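Local coordinates for putative lipoprotein (Bacteroides ovatus, PDB 3OQQ) that is of unknown function but is a putative lipoprotein, probably extracellular, that binds calcium ions in the crystal and is built largely from antiparallel beta strands, at residues 123-128 / 152-157; 177-182 / 300-305; 93-98 / 387-392; 35-40 / 49-54. All coordinates share one frame; numbering follows the deposited sequence. Where two conformers were deposited one is given.

Interaction 1: residues 123-128 / 152-157; sequences YHNTGV and FEYDLK
H124 reaches diagonally across a pair of antiparallel strands to D155, and the bonds round these two residues illustrate how polar side chains inside a sheet find partners. H124 NE2 donates to D155 OD2 at 2.7 Å and almost straight (171°); the oxygen lies in the imidazole plane, whereas the ring nitrogen stands out of the carboxylate plane on its syn side. H124 ND1 is taken by L36 O, so both ring nitrogens are bonded and the rotation of the ring is fixed. The second carboxylate oxygen, D155 OD1, forms a salt bridge with K157 NZ (2.9 Å). T126 OG1, carried anti to its own backbone N (chi1 -176°), donates to Y154 O at 2.6 Å; the same carbonyl receives G127 N at 3.3 Å. A water bridges T126 OG1 and D155 OD2. On the other face, Y154 lays its ring over the backbone at T126 and G127, and its OH donates to N125 OD1 (2.8 Å) from above the amide plane. Q333 NE2 also binds that amide oxygen. The backbone adds reciprocal bonds between N125 and L156 and between G127 and Y154. Strand 36-41 flanks residues 123-128, strand 173-184 flanks residues 152-157, and I327 of helix 314-328 packs on Y123, N125 and L156.

Interaction 2: residues 177-182 / 300-305; sequences LLTLDV and RAEVRL
R300 and D181 set two flat groups edge to edge, their planes only 17° apart. R300 NE donates to D181 OD1 at 2.7 Å and NH2 to D181 OD2 at 2.8 Å, a side-on bidentate salt bridge in which each carboxylate oxygen takes one nitrogen. Both oxygens lie in the guanidinium plane; NH2 uses the syn lone pair of OD2, while NE stands somewhat out of the carboxylate plane. The methyl of T179 covers one guanidinium face, with CG2 3.6 Å above the plane and over its centre. A bend at chi3 (-74°) in the otherwise extended R300 chain brings NE and NH2 to the carboxylate of D181, and the two side chains run alongside each other in the same direction. The same face of the sheet continues with aliphatic contacts: E302 CG lies 3.8 Å from T179 CG2, and L177 CD1 meets E302 CG at 4.0 Å. R304, further along, turns its guanidinium to E175 instead. Across the sheet, L178, L180, A301 and V303 make the apolar side, with L180 CB 4.3 Å from A301 CB. Reciprocal backbone bonds join L178 with V303 and L180 with A301. The pair of strands is thus two-sided: one surface is buried against I269 and its neighbours; on the other, an ion pair held by two hydrogen bonds probably offsets the opposite charges of R300 and D181, with K215 a weak, long-range partner of D181 OD2.

Interaction 3: residues 93-98 / 387-392; sequences FETNRL and KLPVGT
T95 docks on K387 and L388 just where strand 385-388 gives way to a type I beta turn running from P389 to T392, a junction in which water does much of the joining. Along the first segment, F93 comes first. Its carbonyl O accepts from a water at 2.7 Å, and that water in turn accepts from K387 N, so the two backbones are bridged without touching. The F93 ring meets the ring of W142 with their planes about perpendicular and packs on W411 and V412 of helix 408-413. T95 follows, its side chain directed at the other segment. A second water accepts from T95 N at 2.8 Å and donates to K387 O at 2.7 Å. With chi1 at 53°, T95 OG1 sits between its own backbone N and carbonyl carbon and comes 3.0 Å from that same K387 O, while P389 CD lies 4.0 Å from the hydroxyl oxygen. The methyl, T95 CG2, also lies near K387 O and stands 4.2 Å from L388 CD2. N96, where strand 96-104 begins, comes near K387 only loosely, ND2 lying 4.3 Å from K387 CE. T330 ties this pair together from outside, since its OG1 is bonded to K387 NZ and, weakly, to N96 ND2; K387 NZ also holds Q333 OE1. On the facing segment the turn is closed by two donors from one residue: T392 N and T392 OG1 both reach P389 O from the same face of its plane, the hydroxyl at 2.8 Å.

Interaction 4: residues 35-40 / 49-54; sequences SLLVGD and LTLNVP
A classic beta bulge in strand 36-41, where L37 and V38 both stand opposite V25, is what brings these two successive side chains onto L49, L51 and V53 of strand 46-54. They share L51 but differ beyond it: L37 reaches on to V53 and N52 O, V38 to L49. L37 CD1 lies 3.7 Å from V53 CG1 and 4.1 Å from L51 CD1, while its other methyl, CD2, rests 3.4 Å from N52 O. V38 uses a single branch: with chi1 at 66°, CG1 lies between the backbone N and carbonyl carbon of V38 and meets both L51 CD2, at 3.7 Å, and L49 CD1, at 3.9 Å. L51 therefore splits its two methyls between the bulge residues, and its side chain crosses both at about a right angle. V101 of strand 96-104 adds a further neighbour to L51. One water links the two backbones, donating to L37 O at 3.3 Å and accepting from N52 N at 3.2 Å, whereas N52 ND2 is bonded to I327 O. No direct hydrogen bond joins the segments; the contact consists mainly of buried methyl packing, which implies cohesion through hydrophobic and dispersion forces.

How the interactions relate
Strand 122-131 is the hub of the arrangement. Interaction 1 pairs it with strand 150-161, which in turn borders strand 173-184 of interaction 2, the two centres lying about 9 Å apart. Strand 122-131 also neighbours strand 385-388 of interaction 3 and strand 36-41 of interaction 4, whose centres are about 10 and 12 Å from that of interaction 1. Interactions 3 and 4 meet through adjacent strands 96-104 and 46-54, while interaction 2 touches neither. Along the chain interaction 4 closes first; interaction 3 then spans 1 and 2, which follow in series. Early and late parts of the sequence are thereby joined through shared antiparallel strands.

Interaction 1: residues 123-128 / 152-157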
# COMPACT_ATOMS: atom_id res chain seq x y z
N TYR A 123 2.00 11.82 -6.33
CA TYR A 123 2.65 11.25 -5.15
C TYR A 123 2.61 9.74 -5.30
O TYR A 123 1.69 9.21 -5.92
CB TYR A 123 1.93 11.70 -3.88
CG TYR A 123 2.14 13.15 -3.55
CD1 TYR A 123 3.30 13.57 -2.89
CD2 TYR A 123 1.18 14.10 -3.87
CE1 TYR A 123 3.50 14.92 -2.57
CE2 TYR A 123 1.37 15.45 -3.55
CZ TYR A 123 2.53 15.85 -2.91
OH TYR A 123 2.72 17.18 -2.60
N HIS A 124 3.61 9.04 -4.76
CA HIS A 124 3.64 7.59 -4.90
C HIS A 124 4.06 6.93 -3.60
O HIS A 124 5.08 7.32 -3.01
CB HIS A 124 4.61 7.17 -6.06
CG HIS A 124 4.74 5.69 -6.26
ND1 HIS A 124 5.96 5.07 -6.25
CD2 HIS A 124 3.78 4.76 -6.50
CE1 HIS A 124 5.72 3.78 -6.48
NE2 HIS A 124 4.42 3.55 -6.65
N ASN A 125 3.28 5.90 -3.17
CA ASN A 125 3.62 5.09 -1.99
C ASN A 125 3.30 3.62 -2.28
O ASN A 125 2.22 3.28 -2.77
CB ASN A 125 2.91 5.59 -0.72
CG ASN A 125 3.25 4.80 0.52
OD1 ASN A 125 2.39 4.14 1.11
ND2 ASN A 125 4.51 4.82 0.92
N THR A 126 4.27 2.74 -2.01
CA THR A 126 4.13 1.30 -2.25
C THR A 126 4.76 0.53 -1.07
O THR A 126 5.60 1.07 -0.36
CB THR A 126 4.71 0.90 -3.64
OG1 THR A 126 4.47 -0.49 -3.88
CG2 THR A 126 6.21 1.21 -3.79
N GLY A 127 4.30 -0.69 -0.86
CA GLY A 127 4.80 -1.56 0.19
C GLY A 127 4.20 -2.94 0.09
O GLY A 127 3.45 -3.25 -0.84
N VAL A 128 4.53 -3.78 1.05
CA VAL A 128 3.98 -5.13 1.13
C VAL A 128 3.34 -5.27 2.50
O VAL A 128 3.93 -4.86 3.50
CB VAL A 128 4.97 -6.30 0.81
CG1 VAL A 128 6.09 -6.43 1.86
CG2 VAL A 128 4.21 -7.62 0.63
N PHE A 152 0.25 -9.32 0.64
CA PHE A 152 -0.13 -8.58 -0.55
C PHE A 152 0.66 -7.34 -0.72
O PHE A 152 0.92 -6.65 0.25
CB PHE A 152 -1.63 -8.26 -0.60
CG PHE A 152 -2.20 -7.36 0.47
CD1 PHE A 152 -2.69 -7.89 1.66
CD2 PHE A 152 -2.37 -6.00 0.24
CE1 PHE A 152 -3.31 -7.08 2.61
CE2 PHE A 152 -2.97 -5.18 1.19
CZ PHE A 152 -3.46 -5.74 2.36
N GLU A 153 0.99 -7.03 -1.96
CA GLU A 153 1.68 -5.79 -2.32
C GLU A 153 0.68 -4.73 -2.65
O GLU A 153 -0.38 -5.02 -3.22
CB GLU A 153 2.60 -5.99 -3.53
CG GLU A 153 3.47 -7.22 -3.45
CD GLU A 153 4.50 -7.38 -4.55
OE1 GLU A 153 4.31 -6.77 -5.63
OE2 GLU A 153 5.49 -8.11 -4.32
N TYR A 154 1.01 -3.50 -2.36
CA TYR A 154 0.09 -2.44 -2.73
C TYR A 154 0.86 -1.35 -3.40
O TYR A 154 2.05 -1.18 -3.16
CB TYR A 154 -0.69 -1.88 -1.53
CG TYR A 154 0.14 -1.01 -0.61
CD1 TYR A 154 0.25 0.36 -0.84
CD2 TYR A 154 0.82 -1.56 0.47
CE1 TYR A 154 0.99 1.18 0.02
CE2 TYR A 154 1.55 -0.75 1.34
CZ TYR A 154 1.66 0.61 1.09
OH TYR A 154 2.39 1.42 1.92
N ASP A 155 0.13 -0.53 -4.15
CA ASP A 155 0.70 0.63 -4.82
C ASP A 155 -0.34 1.70 -4.87
O ASP A 155 -1.43 1.47 -5.39
CB ASP A 155 1.16 0.28 -6.25
CG ASP A 155 2.06 1.34 -6.83
OD1 ASP A 155 1.55 2.43 -7.19
OD2 ASP A 155 3.28 1.09 -6.93
N LEU A 156 -0.00 2.86 -4.33
CA LEU A 156 -0.89 4.02 -4.31
C LEU A 156 -0.22 5.19 -5.04
O LEU A 156 0.93 5.49 -4.77
CB LEU A 156 -1.24 4.43 -2.86
CG LEU A 156 -2.37 3.67 -2.20
CD1 LEU A 156 -2.22 3.65 -0.69
CD2 LEU A 156 -3.72 4.26 -2.59
N LYS A 157 -0.97 5.84 -5.96
CA LYS A 157 -0.57 7.01 -6.74
C LYS A 157 -1.69 8.02 -6.65
O LYS A 157 -2.84 7.70 -6.98
CB LYS A 157 -0.26 6.67 -8.21
CG LYS A 157 1.18 6.37 -8.53
CD LYS A 157 1.35 5.95 -10.00
CE LYS A 157 1.35 4.45 -10.21
NZ LYS A 157 2.54 3.77 -9.60
O HOH W 1 5.29 -1.20 -6.47

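Interaction 2: residues 177-182 / 300-305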
# COMPACT_ATOMS: atom_id res chain seq x y z
N LEU A 177 -5.01 6.14 -7.84
CA LEU A 177 -4.86 4.84 -8.45
C LEU A 177 -4.26 3.89 -7.41
O LEU A 177 -3.12 4.11 -6.95
CB LEU A 177 -4.02 4.87 -9.74
CG LEU A 177 -3.92 3.55 -10.53
CD1 LEU A 177 -5.26 3.23 -11.19
CD2 LEU A 177 -2.84 3.66 -11.62
N LEU A 178 -5.04 2.87 -7.01
CA LEU A 178 -4.61 1.84 -6.07
C LEU A 178 -4.57 0.47 -6.71
O LEU A 178 -5.54 0.04 -7.32
CB LEU A 178 -5.54 1.78 -4.84
CG LEU A 178 -5.39 0.53 -3.92
CD1 LEU A 178 -4.19 0.63 -3.02
CD2 LEU A 178 -6.61 0.31 -3.09
N THR A 179 -3.46 -0.26 -6.50
CA THR A 179 -3.40 -1.66 -6.88
C THR A 179 -3.16 -2.42 -5.62
O THR A 179 -2.48 -1.93 -4.72
CB THR A 179 -2.39 -2.01 -7.99
OG1 THR A 179 -1.06 -1.66 -7.63
CG2 THR A 179 -2.79 -1.45 -9.35
N LEU A 180 -3.77 -3.60 -5.54
CA LEU A 180 -3.62 -4.59 -4.47
C LEU A 180 -3.33 -5.91 -5.16
O LEU A 180 -4.16 -6.39 -5.95
CB LEU A 180 -4.89 -4.69 -3.60
CG LEU A 180 -5.38 -3.44 -2.86
CD1 LEU A 180 -6.74 -3.68 -2.27
CD2 LEU A 180 -4.39 -3.01 -1.77
N ASP A 181 -2.11 -6.43 -4.94
CA ASP A 181 -1.65 -7.66 -5.61
C ASP A 181 -1.42 -8.76 -4.61
O ASP A 181 -0.57 -8.59 -3.74
CB ASP A 181 -0.35 -7.40 -6.40
CG ASP A 181 -0.50 -6.34 -7.47
OD1 ASP A 181 -1.65 -6.13 -7.94
OD2 ASP A 181 0.51 -5.70 -7.80
N VAL A 182 -2.13 -9.90 -4.76
CA VAL A 182 -1.99 -11.05 -3.86
C VAL A 182 -0.69 -11.79 -4.15
O VAL A 182 -0.54 -12.43 -5.19
CB VAL A 182 -3.19 -12.04 -3.92
CG1 VAL A 182 -3.04 -13.11 -2.83
CG2 VAL A 182 -4.51 -11.31 -3.78
N ARG A 300 -4.76 -9.30 -9.08
CA ARG A 300 -4.69 -7.86 -8.84
C ARG A 300 -6.06 -7.21 -8.79
O ARG A 300 -6.87 -7.43 -9.70
CB ARG A 300 -3.82 -7.18 -9.96
CG ARG A 300 -4.06 -5.65 -10.13
CD ARG A 300 -3.03 -5.01 -11.05
NE ARG A 300 -1.73 -4.88 -10.38
CZ ARG A 300 -0.72 -4.12 -10.82
NH1 ARG A 300 -0.84 -3.43 -11.95
NH2 ARG A 300 0.40 -4.05 -10.12
N ALA A 301 -6.30 -6.40 -7.74
CA ALA A 301 -7.45 -5.50 -7.68
C ALA A 301 -6.91 -4.10 -8.04
O ALA A 301 -5.87 -3.68 -7.52
CB ALA A 301 -8.12 -5.50 -6.31
N GLU A 302 -7.57 -3.42 -8.99
CA GLU A 302 -7.13 -2.09 -9.40
C GLU A 302 -8.29 -1.12 -9.28
O GLU A 302 -9.37 -1.39 -9.80
CB GLU A 302 -6.54 -2.09 -10.82
CG GLU A 302 -5.98 -0.73 -11.21
CD GLU A 302 -5.52 -0.62 -12.64
OE1 GLU A 302 -4.35 -0.99 -12.91
OE2 GLU A 302 -6.32 -0.20 -13.50
N VAL A 303 -8.08 -0.02 -8.54
CA VAL A 303 -9.13 0.96 -8.27
C VAL A 303 -8.65 2.35 -8.64
O VAL A 303 -7.62 2.82 -8.16
CB VAL A 303 -9.60 0.93 -6.79
CG1 VAL A 303 -10.76 1.92 -6.57
CG2 VAL A 303 -10.01 -0.47 -6.35
N ARG A 304 -9.42 3.00 -9.50
CA ARG A 304 -9.21 4.39 -9.88
C ARG A 304 -10.36 5.19 -9.29
O ARG A 304 -11.53 4.90 -9.58
CB ARG A 304 -9.12 4.53 -11.40
CG ARG A 304 -8.76 5.93 -11.87
CD ARG A 304 -8.77 5.96 -13.37
NE ARG A 304 -8.63 7.32 -13.91
CZ ARG A 304 -9.25 7.75 -14.99
NH1 ARG A 304 -10.09 6.96 -15.65
NH2 ARG A 304 -9.06 8.99 -15.42
N LEU A 305 -10.05 6.15 -8.42
CA LEU A 305 -11.08 7.02 -7.83
C LEU A 305 -10.85 8.43 -8.35
O LEU A 305 -9.77 8.98 -8.15
CB LEU A 305 -11.05 7.01 -6.30
CG LEU A 305 -11.08 5.64 -5.62
CD1 LEU A 305 -10.73 5.77 -4.20
CD2 LEU A 305 -12.45 4.98 -5.73

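Interaction 3: residues 93-98 / 387-392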
# COMPACT_ATOMS: atom_id res chain seq x y z
N PHE A 93 5.39 0.18 14.70
CA PHE A 93 5.89 -0.67 13.61
C PHE A 93 5.98 0.04 12.22
O PHE A 93 6.03 -0.65 11.20
CB PHE A 93 5.07 -1.99 13.50
CG PHE A 93 5.07 -2.76 14.80
CD1 PHE A 93 6.15 -3.56 15.16
CD2 PHE A 93 3.99 -2.66 15.69
CE1 PHE A 93 6.17 -4.22 16.39
CE2 PHE A 93 4.00 -3.34 16.90
CZ PHE A 93 5.09 -4.12 17.25
N GLU A 94 6.09 1.36 12.19
CA GLU A 94 6.22 2.13 10.94
C GLU A 94 7.60 1.88 10.33
O GLU A 94 8.59 1.95 11.06
CB GLU A 94 6.09 3.66 11.21
CG GLU A 94 4.78 4.11 11.82
CD GLU A 94 4.74 4.20 13.33
OE1 GLU A 94 5.68 3.69 14.01
OE2 GLU A 94 3.74 4.73 13.85
N THR A 95 7.67 1.59 9.01
CA THR A 95 8.96 1.44 8.32
C THR A 95 9.19 2.70 7.49
O THR A 95 10.13 2.77 6.69
CB THR A 95 9.04 0.17 7.48
OG1 THR A 95 7.93 0.13 6.58
CG2 THR A 95 9.13 -1.08 8.31
N ASN A 96 8.33 3.71 7.70
CA ASN A 96 8.40 4.98 7.00
C ASN A 96 8.39 6.13 8.00
O ASN A 96 8.20 5.90 9.19
CB ASN A 96 7.25 5.10 6.00
CG ASN A 96 5.85 4.89 6.56
OD1 ASN A 96 5.55 5.16 7.72
ND2 ASN A 96 4.95 4.39 5.72
N ARG A 97 8.57 7.36 7.51
CA ARG A 97 8.53 8.60 8.29
C ARG A 97 8.22 9.78 7.35
O ARG A 97 8.36 9.66 6.13
CB ARG A 97 9.87 8.82 9.02
CG ARG A 97 11.01 9.28 8.11
CD ARG A 97 12.29 9.55 8.87
NE ARG A 97 13.37 9.93 7.96
CZ ARG A 97 13.90 11.15 7.90
NH1 ARG A 97 13.47 12.11 8.71
NH2 ARG A 97 14.87 11.41 7.04
N LEU A 98 7.79 10.92 7.93
CA LEU A 98 7.56 12.15 7.18
C LEU A 98 8.85 12.93 7.12
O LEU A 98 9.58 13.04 8.12
CB LEU A 98 6.48 13.03 7.82
CG LEU A 98 5.04 12.66 7.56
CD1 LEU A 98 4.12 13.57 8.35
CD2 LEU A 98 4.72 12.68 6.06
N LYS A 387 3.48 -3.48 7.69
CA LYS A 387 3.54 -2.86 6.37
C LYS A 387 5.00 -2.54 6.11
O LYS A 387 5.64 -1.77 6.85
CB LYS A 387 2.64 -1.62 6.32
CG LYS A 387 2.51 -1.02 4.92
CD LYS A 387 1.42 0.05 4.96
CE LYS A 387 1.92 1.40 5.38
NZ LYS A 387 0.83 2.41 5.34
N LEU A 388 5.54 -3.17 5.07
CA LEU A 388 6.97 -3.18 4.78
C LEU A 388 7.34 -2.64 3.40
O LEU A 388 6.49 -2.62 2.52
CB LEU A 388 7.42 -4.67 4.88
CG LEU A 388 6.95 -5.47 6.12
CD1 LEU A 388 7.47 -6.87 6.09
CD2 LEU A 388 7.41 -4.82 7.43
N PRO A 389 8.64 -2.33 3.15
CA PRO A 389 9.06 -1.97 1.77
C PRO A 389 8.63 -3.07 0.80
O PRO A 389 8.63 -4.26 1.16
CB PRO A 389 10.58 -1.85 1.90
CG PRO A 389 10.77 -1.39 3.31
CD PRO A 389 9.82 -2.27 4.06
N VAL A 390 8.19 -2.68 -0.39
CA VAL A 390 7.53 -3.57 -1.37
C VAL A 390 8.36 -4.81 -1.73
O VAL A 390 7.79 -5.90 -1.86
CB VAL A 390 7.01 -2.81 -2.63
CG1 VAL A 390 8.16 -2.21 -3.44
CG2 VAL A 390 6.10 -3.70 -3.47
N GLY A 391 9.68 -4.68 -1.80
CA GLY A 391 10.54 -5.82 -2.11
C GLY A 391 10.71 -6.86 -1.01
O GLY A 391 11.33 -7.89 -1.26
N THR A 392 10.17 -6.61 0.21
CA THR A 392 10.39 -7.55 1.33
C THR A 392 9.72 -8.88 1.06
O THR A 392 8.51 -8.94 0.75
CB THR A 392 9.95 -6.96 2.66
OG1 THR A 392 10.50 -5.65 2.78
CG2 THR A 392 10.37 -7.83 3.86
O HOH W 2 3.97 -1.96 10.07
O HOH W 3 5.31 0.71 7.78

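Interaction 4: residues 35-40 / 49-54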
# COMPACT_ATOMS: atom_id res chain seq x y z
N SER A 35 10.91 2.95 -6.03
CA SER A 35 11.55 3.94 -5.16
C SER A 35 11.07 5.38 -5.45
O SER A 35 11.44 6.28 -4.69
CB SER A 35 13.08 3.84 -5.26
OG SER A 35 13.60 4.53 -6.38
N LEU A 36 10.25 5.61 -6.52
CA LEU A 36 9.70 6.94 -6.81
C LEU A 36 8.79 7.38 -5.66
O LEU A 36 7.92 6.61 -5.23
CB LEU A 36 8.92 6.94 -8.13
CG LEU A 36 8.61 8.30 -8.73
CD1 LEU A 36 8.85 8.29 -10.19
CD2 LEU A 36 7.15 8.69 -8.46
N LEU A 37 9.03 8.58 -5.16
CA LEU A 37 8.25 9.19 -4.07
C LEU A 37 7.26 10.21 -4.63
O LEU A 37 6.11 10.25 -4.22
CB LEU A 37 9.19 9.87 -3.08
CG LEU A 37 10.21 8.97 -2.39
CD1 LEU A 37 11.25 9.81 -1.72
CD2 LEU A 37 9.52 8.03 -1.38
N VAL A 38 7.73 11.04 -5.57
CA VAL A 38 6.92 12.08 -6.21
C VAL A 38 7.42 12.21 -7.67
O VAL A 38 8.62 12.23 -7.91
CB VAL A 38 6.87 13.42 -5.39
CG1 VAL A 38 8.22 14.10 -5.32
CG2 VAL A 38 5.80 14.38 -5.92
N GLY A 39 6.48 12.18 -8.60
CA GLY A 39 6.75 12.25 -10.03
C GLY A 39 6.21 13.49 -10.69
O GLY A 39 5.29 14.13 -10.16
N ASP A 40 6.80 13.85 -11.87
CA ASP A 40 6.45 14.98 -12.74
C ASP A 40 6.22 16.29 -11.96
O ASP A 40 5.19 16.95 -12.12
CB ASP A 40 5.22 14.61 -13.62
CG ASP A 40 5.55 13.55 -14.68
OD1 ASP A 40 6.65 13.63 -15.27
OD2 ASP A 40 4.70 12.68 -14.93
N LEU A 49 8.70 20.20 -0.45
CA LEU A 49 7.69 19.13 -0.44
C LEU A 49 7.81 18.24 0.75
O LEU A 49 8.92 17.89 1.16
CB LEU A 49 7.82 18.25 -1.69
CG LEU A 49 7.50 18.83 -3.06
CD1 LEU A 49 7.89 17.85 -4.14
CD2 LEU A 49 6.03 19.15 -3.20
N THR A 50 6.67 17.83 1.28
CA THR A 50 6.61 16.85 2.34
C THR A 50 6.49 15.49 1.64
O THR A 50 5.71 15.34 0.69
CB THR A 50 5.47 17.17 3.32
OG1 THR A 50 5.79 18.40 3.97
CG2 THR A 50 5.27 16.07 4.37
N LEU A 51 7.32 14.53 2.06
CA LEU A 51 7.32 13.22 1.45
C LEU A 51 7.22 12.12 2.50
O LEU A 51 7.65 12.29 3.65
CB LEU A 51 8.61 13.02 0.60
CG LEU A 51 8.98 14.07 -0.48
CD1 LEU A 51 10.36 13.79 -1.04
CD2 LEU A 51 7.99 14.07 -1.63
N ASN A 52 6.62 11.00 2.12
CA ASN A 52 6.53 9.82 2.99
C ASN A 52 7.68 8.91 2.52
O ASN A 52 7.61 8.34 1.42
CB ASN A 52 5.13 9.18 2.88
CG ASN A 52 4.97 7.80 3.48
OD1 ASN A 52 5.94 7.14 3.87
ND2 ASN A 52 3.75 7.30 3.54
N VAL A 53 8.75 8.85 3.30
CA VAL A 53 9.97 8.15 2.90
C VAL A 53 10.30 6.95 3.82
O VAL A 53 9.87 6.98 4.97
CB VAL A 53 11.18 9.15 2.88
CG1 VAL A 53 10.94 10.30 1.92
CG2 VAL A 53 11.55 9.69 4.27
N PRO A 54 11.18 5.98 3.40
CA PRO A 54 11.62 4.92 4.33
C PRO A 54 12.23 5.53 5.61
O PRO A 54 12.88 6.57 5.53
CB PRO A 54 12.66 4.14 3.51
CG PRO A 54 12.28 4.39 2.08
CD PRO A 54 11.81 5.81 2.07
O HOH W 4 5.78 10.57 -0.97